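Long-range contacts in protein SOSEKI 4 (Arabidopsis thaliana, PDB 6RSN), which locally reads global polarity cues in plant cells, forming polymers through its DIX-like domain, and can influence the orientation of cell division: residues 4-9 / 84-89; 57-62 / 70-75; 8-13 / 22-27. The protein carries 1 engineered substitution. One frame throughout, in Å; residues are numbered along the deposited sequence. Where two conformers were deposited one is given.

Overall arrangement
All three contacts belong to one mixed beta-sheet of the DIX-like domain, which has a ubiquitin-like fold. Strand 5-13 is common to interactions 1 and 3, whose centres lie about 7 Å apart: it pairs with strand 86-92 along one edge and with strand 22-27 along the other, and Val-8 and Val-9 serve both contacts. Strand 86-92 in turn joins interaction 1 to interaction 2, centres about 12 Å apart, through backbone bonds such as Lys-60 N to Val-87 O (2.9 Å). The centres of interactions 2 and 3 are about 13 Å apart, yet the two touch where Trp-57 CH2 packs on Leu-12 CD2 at 3.9 Å. A sulfate ion, probably from the crystallisation liquor, lies about 3 Å (nearest atoms) from the His-22 side chain.

Interaction 1: residues 4-9 / 84-89; sequences RIVPVV and QEYVLK
Val-9 and Tyr-86 open the close-knit half of this contact: Val-9 N donates to Tyr-86 O over 3.0 Å in an almost straight bond, 177° at the hydrogen. Val-9 O then receives Leu-88 N at 2.9 Å, while Val-87 CA presses a CH...O contact against the same oxygen. Gripped through both its N and its O, Val-9 stitches the two strands together. Beside this seam Val-8 packs with one methyl on each of two neighbours. Its CG1, anti to the backbone N, lies 3.9 Å from Leu-88 CD1, and CG2 is turned to the CB of Tyr-86. Such pairing of the first and last strands, parallel and side by side in the middle of the sheet, is a hallmark of the ubiquitin-like fold to which DIX domains belong; strand 22-27 flanks the other edge of strand 5-13, and strand 55-63 that of strand 86-92. Toward Gln-84 the two segments part, and side chains take over from backbone bonds. The Tyr-86 ring reaches back along residues 5-9, because its CG stands anti to the carbonyl carbon (chi1 -67°). It meets Pro-7 O at its edge, in plane, with CD2 3.7 Å from that oxygen, and CE2 touches Val-6 CG2 obliquely at 3.9 Å. Pro-80 also packs on this tyrosine. At the exposed end Gln-84 is poorly ordered; its OE1 only brushes Val-6 CG1 at 4.1 Å, while NE2, as modelled, donates to Tyr-86 OH over 3.2 Å, the hydroxyl oxygen lying 21° out of the amide plane.

Interaction 2: residues 57-62 / 70-75; sequences WSSKRT and YALSDE. Engineered in segment 70-75: Ala-71 (natural residue Asp).
Arg-61 lays its guanidinium flat on the Tyr-70 ring, the planes 20° apart and CZ 4.0 Å from the ring centroid, a cation-pi stack. NH2 sits over the middle of the ring, whereas Tyr-70 CD2 stands over the guanidinium, offset toward its rim. Bends at chi2 (94°) and chi3 (65°) fold the arginine chain back to reach this face. Next to the stack, Ser-59 and Tyr-70 form a hydrogen-bonded antiparallel pair: Tyr-70 N gives to Ser-59 O at 2.8 Å, and Ser-59 N returns a bond to Tyr-70 O. Ser-58 follows opposite the engineered Ala-71 as a non-hydrogen-bonded pair, its CA 3.1 Å from Tyr-70 O. These bonds build the hairpin of strands 55-63 and 66-71, the latter an outermost strand of the domain's five-stranded sheet within this chain. Past the pair, Leu-72 N donates to Trp-57 O at 2.9 Å, and Leu-72 CD1 packs over the peptide that joins Ser-58 to Ser-59, 3.6 Å from Ser-58 C. A water prolongs the seam, accepting from Trp-57 N and donating to Leu-72 O. Farther out, Trp-57 NE1 bonds Ala-52 O, and the indole packs against helix 36-47 at Leu-36, Ile-40 and Leu-43.

Interaction 3: residues 8-13 / 22-27; sequences VVYYLS and HFIEVP
Tyr-10 and His-22 meet through different first torsions. The tyrosine places CG between its backbone N and carbonyl carbon (66°), which swings one face of the phenol under His-22 CB. This is a CH-pi contact in the hairpin of strands 5-13 and 22-27, the first hairpin of the ubiquitin-like fold. CB lies 3.6 Å from the Tyr-10 ring centroid and is closest to CZ, toward the rim. With CG anti to the carbonyl carbon (-80°), the imidazole of His-22 runs on past the ring: the two planes are nearly parallel but slid apart, centroids 5.2 Å from each other, so overlap is slight. Two pairs of backbone bonds hold the strands. Tyr-10 exchanges N-H and C=O with His-22, and Val-8 does the same with Ile-24, Val-8 N reaching Ile-24 O at 2.8 Å. Between them Val-9 and Phe-23 face each other as a non-hydrogen-bonded pair, Val-9 CA approaching His-22 O at 3.2 Å. On the Tyr-10 side of the sheet Ile-24 sets CG2 at the edge of the phenol, 4.1 Å from CE1, and its side chain also packs on Leu-43 and Leu-46 of helix 36-47. That helix also supplies Arg-47, whose NH2 hydrogen-bonds Tyr-10 OH and probably helps to hold the far end of the ring; the arginine touches His-22 as well. Phe-23 lies on the reverse face, where Val-9 CG2 approaches its ring edge. Toward the other end of the hairpin, methyl meets methyl: Val-8 CG2 rests 3.6 Å from Val-26 CG2.

Interaction 1: residues 4-9 / 84-89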
loop_
_atom_site.group_PDB
_atom_site.type_symbol
_atom_site.label_atom_id
_atom_site.label_comp_id
_atom_site.label_asym_id
_atom_site.label_seq_id
_atom_site.Cartn_x
_atom_site.Cartn_y
_atom_site.Cartn_z
ATOM N N ARG A 4 1.335 -17.390 4.556
ATOM C CA ARG A 4 0.020 -16.743 4.699
ATOM C C ARG A 4 -0.069 -15.570 3.723
ATOM O O ARG A 4 0.945 -15.025 3.284
ATOM C CB ARG A 4 -0.162 -16.176 6.104
ATOM C CG ARG A 4 -1.593 -16.301 6.608
ATOM C CD ARG A 4 -1.649 -16.079 8.106
ATOM N NE ARG A 4 -1.683 -14.640 8.350
ATOM C CZ ARG A 4 -0.683 -13.915 8.842
ATOM N NH1 ARG A 4 0.464 -14.497 9.161
ATOM N NH2 ARG A 4 -0.844 -12.612 9.018
ATOM N N ILE A 5 -1.305 -15.193 3.409
ATOM C CA ILE A 5 -1.547 -14.089 2.488
ATOM C C ILE A 5 -2.511 -13.124 3.172
ATOM O O ILE A 5 -3.367 -13.493 3.981
ATOM C CB ILE A 5 -2.061 -14.570 1.103
ATOM C CG1 ILE A 5 -3.480 -15.137 1.187
ATOM C CG2 ILE A 5 -1.107 -15.560 0.435
ATOM C CD1 ILE A 5 -4.540 -14.136 0.813
ATOM N N VAL A 6 -2.274 -11.850 2.940
ATOM C CA VAL A 6 -3.147 -10.853 3.517
ATOM C C VAL A 6 -3.792 -10.024 2.417
ATOM O O VAL A 6 -3.189 -9.768 1.360
ATOM C CB VAL A 6 -2.468 -9.972 4.581
ATOM C CG1 VAL A 6 -1.920 -10.790 5.744
ATOM C CG2 VAL A 6 -1.411 -9.055 4.022
ATOM N N PRO A 7 -5.031 -9.577 2.686
ATOM C CA PRO A 7 -5.749 -8.710 1.752
ATOM C C PRO A 7 -5.233 -7.274 1.815
ATOM O O PRO A 7 -5.077 -6.725 2.889
ATOM C CB PRO A 7 -7.193 -8.800 2.284
ATOM C CG PRO A 7 -7.059 -9.109 3.817
ATOM C CD PRO A 7 -5.789 -9.925 3.922
ATOM N N VAL A 8 -4.968 -6.660 0.656
ATOM C CA VAL A 8 -4.539 -5.258 0.630
ATOM C C VAL A 8 -5.414 -4.490 -0.337
ATOM O O VAL A 8 -5.575 -4.917 -1.486
ATOM C CB VAL A 8 -3.050 -5.148 0.263
ATOM C CG1 VAL A 8 -2.603 -3.687 0.176
ATOM C CG2 VAL A 8 -2.172 -5.909 1.273
ATOM N N VAL A 9 -5.946 -3.331 0.083
ATOM C CA VAL A 9 -6.651 -2.433 -0.831
ATOM C C VAL A 9 -5.721 -1.247 -1.075
ATOM O O VAL A 9 -5.136 -0.748 -0.123
ATOM C CB VAL A 9 -8.017 -1.962 -0.276
ATOM C CG1 VAL A 9 -8.619 -0.790 -1.065
ATOM C CG2 VAL A 9 -9.046 -3.107 -0.240
ATOM N N GLN A 84 -7.774 -5.909 10.782
ATOM C CA GLN A 84 -6.710 -6.495 9.973
ATOM C C GLN A 84 -6.786 -5.980 8.538
ATOM O O GLN A 84 -6.373 -6.673 7.609
ATOM C CB GLN A 84 -6.744 -8.026 9.991
ATOM C CG GLN A 84 -5.526 -8.654 10.656
ATOM C CD GLN A 84 -4.267 -8.550 9.825
ATOM O OE1 GLN A 84 -4.212 -8.998 8.678
ATOM N NE2 GLN A 84 -3.233 -7.964 10.412
ATOM N N GLU A 85 -7.317 -4.757 8.395
ATOM C CA GLU A 85 -7.548 -4.110 7.115
ATOM C C GLU A 85 -6.349 -3.233 6.767
ATOM O O GLU A 85 -5.979 -2.356 7.574
ATOM C CB GLU A 85 -8.771 -3.209 7.226
ATOM C CG GLU A 85 -9.588 -3.152 5.962
ATOM C CD GLU A 85 -10.773 -2.227 6.150
ATOM O OE1 GLU A 85 -11.757 -2.680 6.753
ATOM O OE2 GLU A 85 -10.698 -1.044 5.713
ATOM N N TYR A 86 -5.778 -3.513 5.578
ATOM C CA TYR A 86 -4.622 -2.802 5.049
ATOM C C TYR A 86 -5.091 -1.961 3.876
ATOM O O TYR A 86 -5.643 -2.501 2.906
ATOM C CB TYR A 86 -3.486 -3.717 4.581
ATOM C CG TYR A 86 -2.817 -4.486 5.693
ATOM C CD1 TYR A 86 -1.937 -3.857 6.560
ATOM C CD2 TYR A 86 -3.057 -5.841 5.849
ATOM C CE1 TYR A 86 -1.298 -4.542 7.577
ATOM C CE2 TYR A 86 -2.446 -6.552 6.874
ATOM C CZ TYR A 86 -1.549 -5.905 7.715
ATOM O OH TYR A 86 -0.949 -6.590 8.733
ATOM N N VAL A 87 -4.875 -0.631 4.009
ATOM C CA VAL A 87 -5.320 0.306 2.977
ATOM C C VAL A 87 -4.143 1.215 2.695
ATOM O O VAL A 87 -3.661 1.882 3.617
ATOM C CB VAL A 87 -6.543 1.172 3.389
ATOM C CG1 VAL A 87 -6.878 2.175 2.307
ATOM C CG2 VAL A 87 -7.791 0.357 3.747
ATOM N N LEU A 88 -3.738 1.244 1.421
ATOM C CA LEU A 88 -2.591 2.048 1.039
ATOM C C LEU A 88 -3.056 3.061 0.005
ATOM O O LEU A 88 -4.071 2.885 -0.674
ATOM C CB LEU A 88 -1.562 1.147 0.345
ATOM C CG LEU A 88 -1.067 -0.094 1.105
ATOM C CD1 LEU A 88 0.012 -0.808 0.327
ATOM C CD2 LEU A 88 -0.590 0.181 2.518
ATOM N N LYS A 89 -2.173 4.049 -0.226
ATOM C CA LYS A 89 -2.345 5.006 -1.306
ATOM C C LYS A 89 -0.991 5.108 -1.990
ATOM O O LYS A 89 0.040 5.218 -1.368
ATOM C CB LYS A 89 -2.806 6.362 -0.800
ATOM C CG LYS A 89 -3.012 7.444 -1.864
ATOM C CD LYS A 89 -3.242 8.733 -1.092
ATOM C CE LYS A 89 -3.944 9.834 -1.816
ATOM N NZ LYS A 89 -3.556 11.119 -1.162
#

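Interaction 2: residues 57-62 / 70-75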
loop_
_atom_site.group_PDB
_atom_site.type_symbol
_atom_site.label_atom_id
_atom_site.label_comp_id
_atom_site.label_asym_id
_atom_site.label_seq_id
_atom_site.Cartn_x
_atom_site.Cartn_y
_atom_site.Cartn_z
ATOM N N TRP A 57 4.436 5.573 -1.631
ATOM C CA TRP A 57 3.392 4.774 -0.962
ATOM C C TRP A 57 3.163 5.207 0.487
ATOM O O TRP A 57 4.102 5.609 1.168
ATOM C CB TRP A 57 3.720 3.250 -1.003
ATOM C CG TRP A 57 3.718 2.781 -2.428
ATOM C CD1 TRP A 57 4.753 2.763 -3.331
ATOM C CD2 TRP A 57 2.566 2.291 -3.142
ATOM N NE1 TRP A 57 4.309 2.263 -4.539
ATOM C CE2 TRP A 57 2.985 1.970 -4.457
ATOM C CE3 TRP A 57 1.223 2.083 -2.776
ATOM C CZ2 TRP A 57 2.098 1.487 -5.431
ATOM C CZ3 TRP A 57 0.361 1.552 -3.708
ATOM C CH2 TRP A 57 0.789 1.252 -5.023
ATOM N N SER A 58 1.894 5.158 0.888
ATOM C CA SER A 58 1.502 5.541 2.240
ATOM C C SER A 58 0.536 4.460 2.734
ATOM O O SER A 58 -0.018 3.676 1.944
ATOM C CB SER A 58 0.842 6.905 2.244
ATOM O OG SER A 58 1.754 7.965 1.871
ATOM N N SER A 59 0.360 4.381 4.056
ATOM C CA SER A 59 -0.693 3.521 4.572
ATOM C C SER A 59 -1.622 4.367 5.432
ATOM O O SER A 59 -1.220 5.343 6.069
ATOM C CB SER A 59 -0.128 2.333 5.346
ATOM O OG SER A 59 0.549 2.814 6.510
ATOM N N LYS A 60 -2.903 4.009 5.385
ATOM C CA LYS A 60 -3.874 4.738 6.197
ATOM C C LYS A 60 -3.684 4.382 7.677
ATOM O O LYS A 60 -3.574 3.224 8.105
ATOM C CB LYS A 60 -5.256 4.319 5.689
ATOM C CG LYS A 60 -6.417 5.171 6.177
ATOM C CD LYS A 60 -7.716 4.515 5.710
ATOM C CE LYS A 60 -8.896 5.411 5.969
ATOM N NZ LYS A 60 -10.190 4.692 5.818
ATOM N N ARG A 61 -3.708 5.417 8.524
ATOM C CA ARG A 61 -3.467 5.212 9.944
ATOM C C ARG A 61 -4.356 6.162 10.763
ATOM O O ARG A 61 -4.602 7.271 10.342
ATOM C CB ARG A 61 -1.977 5.522 10.146
ATOM C CG ARG A 61 -1.581 5.698 11.599
ATOM C CD ARG A 61 -1.096 4.311 12.012
ATOM N NE ARG A 61 0.110 3.999 11.226
ATOM C CZ ARG A 61 1.355 4.242 11.652
ATOM N NH1 ARG A 61 1.548 4.773 12.846
ATOM N NH2 ARG A 61 2.395 3.893 10.915
ATOM N N THR A 62 -4.824 5.777 11.964
ATOM C CA THR A 62 -5.661 6.689 12.762
ATOM C C THR A 62 -4.885 7.946 13.172
ATOM O O THR A 62 -3.678 7.879 13.451
ATOM C CB THR A 62 -6.348 6.000 13.953
ATOM O OG1 THR A 62 -5.316 5.787 14.909
ATOM C CG2 THR A 62 -6.986 4.690 13.596
ATOM N N TYR A 70 0.203 7.729 6.094
ATOM C CA TYR A 70 1.516 7.711 6.696
ATOM C C TYR A 70 2.529 7.221 5.665
ATOM O O TYR A 70 2.415 6.137 5.158
ATOM C CB TYR A 70 1.475 6.663 7.821
ATOM C CG TYR A 70 2.574 6.861 8.812
ATOM C CD1 TYR A 70 3.823 6.273 8.631
ATOM C CD2 TYR A 70 2.340 7.604 9.950
ATOM C CE1 TYR A 70 4.828 6.432 9.578
ATOM C CE2 TYR A 70 3.322 7.762 10.918
ATOM C CZ TYR A 70 4.574 7.195 10.710
ATOM O OH TYR A 70 5.516 7.389 11.679
ATOM N N ALA A 71 3.544 8.035 5.330
ATOM C CA ALA A 71 4.509 7.746 4.288
ATOM C C ALA A 71 5.348 6.531 4.674
ATOM O O ALA A 71 5.789 6.381 5.851
ATOM C CB ALA A 71 5.401 8.986 4.172
ATOM N N LEU A 72 5.499 5.623 3.718
ATOM C CA LEU A 72 6.297 4.406 3.870
ATOM C C LEU A 72 7.557 4.335 2.983
ATOM O O LEU A 72 7.516 4.750 1.841
ATOM C CB LEU A 72 5.407 3.238 3.429
ATOM C CG LEU A 72 4.063 3.048 4.146
ATOM C CD1 LEU A 72 3.169 2.084 3.369
ATOM C CD2 LEU A 72 4.285 2.467 5.556
ATOM N N SER A 73 8.661 3.771 3.505
ATOM C CA SER A 73 9.825 3.276 2.752
ATOM C C SER A 73 9.689 1.791 2.536
ATOM O O SER A 73 8.940 1.174 3.279
ATOM C CB SER A 73 11.094 3.480 3.514
ATOM O OG SER A 73 11.207 4.854 3.836
ATOM N N ASP A 74 10.441 1.252 1.536
ATOM C CA ASP A 74 10.414 -0.162 1.162
ATOM C C ASP A 74 10.652 -1.049 2.380
ATOM O O ASP A 74 10.019 -2.088 2.591
ATOM C CB ASP A 74 11.350 -0.456 -0.024
ATOM C CG ASP A 74 10.794 -0.011 -1.387
ATOM O OD1 ASP A 74 10.061 1.004 -1.431
ATOM O OD2 ASP A 74 11.126 -0.659 -2.423
ATOM N N GLU A 75 11.548 -0.595 3.251
ATOM C CA GLU A 75 11.911 -1.423 4.388
ATOM C C GLU A 75 10.945 -1.276 5.579
ATOM O O GLU A 75 11.178 -1.918 6.617
ATOM C CB GLU A 75 13.415 -1.259 4.723
ATOM C CG GLU A 75 13.852 0.149 5.104
ATOM C CD GLU A 75 14.081 1.239 4.040
ATOM O OE1 GLU A 75 13.930 0.949 2.813
ATOM O OE2 GLU A 75 14.423 2.394 4.442
HETATM O O HOH W 1 7.108 4.696 -1.014
#

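Interaction 3: residues 8-13 / 22-27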
loop_
_atom_site.group_PDB
_atom_site.type_symbol
_atom_site.label_atom_id
_atom_site.label_comp_id
_atom_site.label_asym_id
_atom_site.label_seq_id
_atom_site.Cartn_x
_atom_site.Cartn_y
_atom_site.Cartn_z
ATOM N N VAL A 8 -4.968 -6.660 0.656
ATOM C CA VAL A 8 -4.539 -5.258 0.630
ATOM C C VAL A 8 -5.414 -4.490 -0.337
ATOM O O VAL A 8 -5.575 -4.917 -1.486
ATOM C CB VAL A 8 -3.050 -5.148 0.263
ATOM C CG1 VAL A 8 -2.603 -3.687 0.176
ATOM C CG2 VAL A 8 -2.172 -5.909 1.273
ATOM N N VAL A 9 -5.946 -3.331 0.083
ATOM C CA VAL A 9 -6.651 -2.433 -0.831
ATOM C C VAL A 9 -5.721 -1.247 -1.075
ATOM O O VAL A 9 -5.136 -0.748 -0.123
ATOM C CB VAL A 9 -8.017 -1.962 -0.276
ATOM C CG1 VAL A 9 -8.619 -0.790 -1.065
ATOM C CG2 VAL A 9 -9.046 -3.107 -0.240
ATOM N N TYR A 10 -5.581 -0.831 -2.346
ATOM C CA TYR A 10 -4.786 0.384 -2.583
ATOM C C TYR A 10 -5.502 1.337 -3.537
ATOM O O TYR A 10 -6.186 0.939 -4.505
ATOM C CB TYR A 10 -3.346 0.068 -3.053
ATOM C CG TYR A 10 -3.207 -0.582 -4.416
ATOM C CD1 TYR A 10 -3.242 -1.959 -4.558
ATOM C CD2 TYR A 10 -3.092 0.184 -5.569
ATOM C CE1 TYR A 10 -3.116 -2.565 -5.809
ATOM C CE2 TYR A 10 -2.954 -0.399 -6.828
ATOM C CZ TYR A 10 -3.014 -1.777 -6.951
ATOM O OH TYR A 10 -2.891 -2.346 -8.198
ATOM N N TYR A 11 -5.308 2.650 -3.304
ATOM C CA TYR A 11 -5.835 3.720 -4.138
ATOM C C TYR A 11 -4.669 4.359 -4.887
ATOM O O TYR A 11 -3.592 4.539 -4.310
ATOM C CB TYR A 11 -6.402 4.837 -3.254
ATOM C CG TYR A 11 -7.675 4.441 -2.553
ATOM C CD1 TYR A 11 -7.611 3.730 -1.362
ATOM C CD2 TYR A 11 -8.910 4.779 -3.086
ATOM C CE1 TYR A 11 -8.787 3.403 -0.708
ATOM C CE2 TYR A 11 -10.104 4.424 -2.445
ATOM C CZ TYR A 11 -10.014 3.735 -1.252
ATOM O OH TYR A 11 -11.127 3.331 -0.548
ATOM N N LEU A 12 -4.793 4.509 -6.203
ATOM C CA LEU A 12 -3.732 5.268 -6.882
ATOM C C LEU A 12 -4.242 6.676 -7.123
ATOM O O LEU A 12 -5.394 6.861 -7.524
ATOM C CB LEU A 12 -3.438 4.672 -8.267
ATOM C CG LEU A 12 -2.916 3.252 -8.200
ATOM C CD1 LEU A 12 -2.607 2.754 -9.629
ATOM C CD2 LEU A 12 -1.646 3.208 -7.311
ATOM N N SER A 13 -3.356 7.652 -6.927
ATOM C CA SER A 13 -3.764 9.041 -7.021
ATOM C C SER A 13 -2.888 9.657 -8.077
ATOM O O SER A 13 -1.671 9.613 -7.944
ATOM C CB SER A 13 -3.543 9.712 -5.656
ATOM O OG SER A 13 -3.803 11.110 -5.769
ATOM N N HIS A 22 -8.056 -0.720 -5.827
ATOM C CA HIS A 22 -7.752 -2.068 -6.248
ATOM C C HIS A 22 -7.665 -2.952 -5.019
ATOM O O HIS A 22 -7.253 -2.493 -3.954
ATOM C CB HIS A 22 -6.393 -2.080 -6.967
ATOM C CG HIS A 22 -6.507 -1.622 -8.380
ATOM N ND1 HIS A 22 -6.515 -0.269 -8.726
ATOM C CD2 HIS A 22 -6.692 -2.317 -9.518
ATOM C CE1 HIS A 22 -6.660 -0.178 -10.045
ATOM N NE2 HIS A 22 -6.802 -1.388 -10.541
ATOM N N PHE A 23 -8.025 -4.237 -5.184
ATOM C CA PHE A 23 -7.830 -5.241 -4.159
ATOM C C PHE A 23 -6.856 -6.302 -4.642
ATOM O O PHE A 23 -7.069 -6.820 -5.744
ATOM C CB PHE A 23 -9.152 -5.971 -3.850
ATOM C CG PHE A 23 -8.961 -7.125 -2.877
ATOM C CD1 PHE A 23 -8.621 -8.404 -3.310
ATOM C CD2 PHE A 23 -9.041 -6.919 -1.510
ATOM C CE1 PHE A 23 -8.466 -9.465 -2.405
ATOM C CE2 PHE A 23 -8.890 -7.971 -0.599
ATOM C CZ PHE A 23 -8.595 -9.247 -1.042
ATOM N N ILE A 24 -5.816 -6.612 -3.837
ATOM C CA ILE A 24 -4.914 -7.716 -4.152
ATOM C C ILE A 24 -4.697 -8.558 -2.901
ATOM O O ILE A 24 -4.871 -8.052 -1.800
ATOM C CB ILE A 24 -3.563 -7.205 -4.684
ATOM C CG1 ILE A 24 -2.886 -6.207 -3.730
ATOM C CG2 ILE A 24 -3.736 -6.559 -6.068
ATOM C CD1 ILE A 24 -1.417 -5.838 -4.101
ATOM N N GLU A 25 -4.221 -9.796 -3.104
ATOM C CA GLU A 25 -3.762 -10.606 -1.983
ATOM C C GLU A 25 -2.244 -10.626 -1.969
ATOM O O GLU A 25 -1.631 -10.788 -3.029
ATOM C CB GLU A 25 -4.373 -12.001 -2.133
ATOM C CG GLU A 25 -5.877 -11.942 -1.932
ATOM C CD GLU A 25 -6.493 -13.305 -1.865
ATOM O OE1 GLU A 25 -6.015 -14.178 -2.609
ATOM O OE2 GLU A 25 -7.411 -13.485 -1.036
ATOM N N VAL A 26 -1.639 -10.360 -0.800
ATOM C CA VAL A 26 -0.192 -10.241 -0.705
ATOM C C VAL A 26 0.411 -11.378 0.123
ATOM O O VAL A 26 0.112 -11.492 1.308
ATOM C CB VAL A 26 0.207 -8.868 -0.155
ATOM C CG1 VAL A 26 1.717 -8.799 0.066
ATOM C CG2 VAL A 26 -0.256 -7.791 -1.143
ATOM N N PRO A 27 1.328 -12.197 -0.445
ATOM C CA PRO A 27 2.068 -13.173 0.369
ATOM C C PRO A 27 2.992 -12.492 1.383
ATOM O O PRO A 27 3.748 -11.580 1.024
ATOM C CB PRO A 27 2.833 -14.046 -0.650
ATOM C CG PRO A 27 2.111 -13.786 -1.973
ATOM C CD PRO A 27 1.607 -12.348 -1.891
#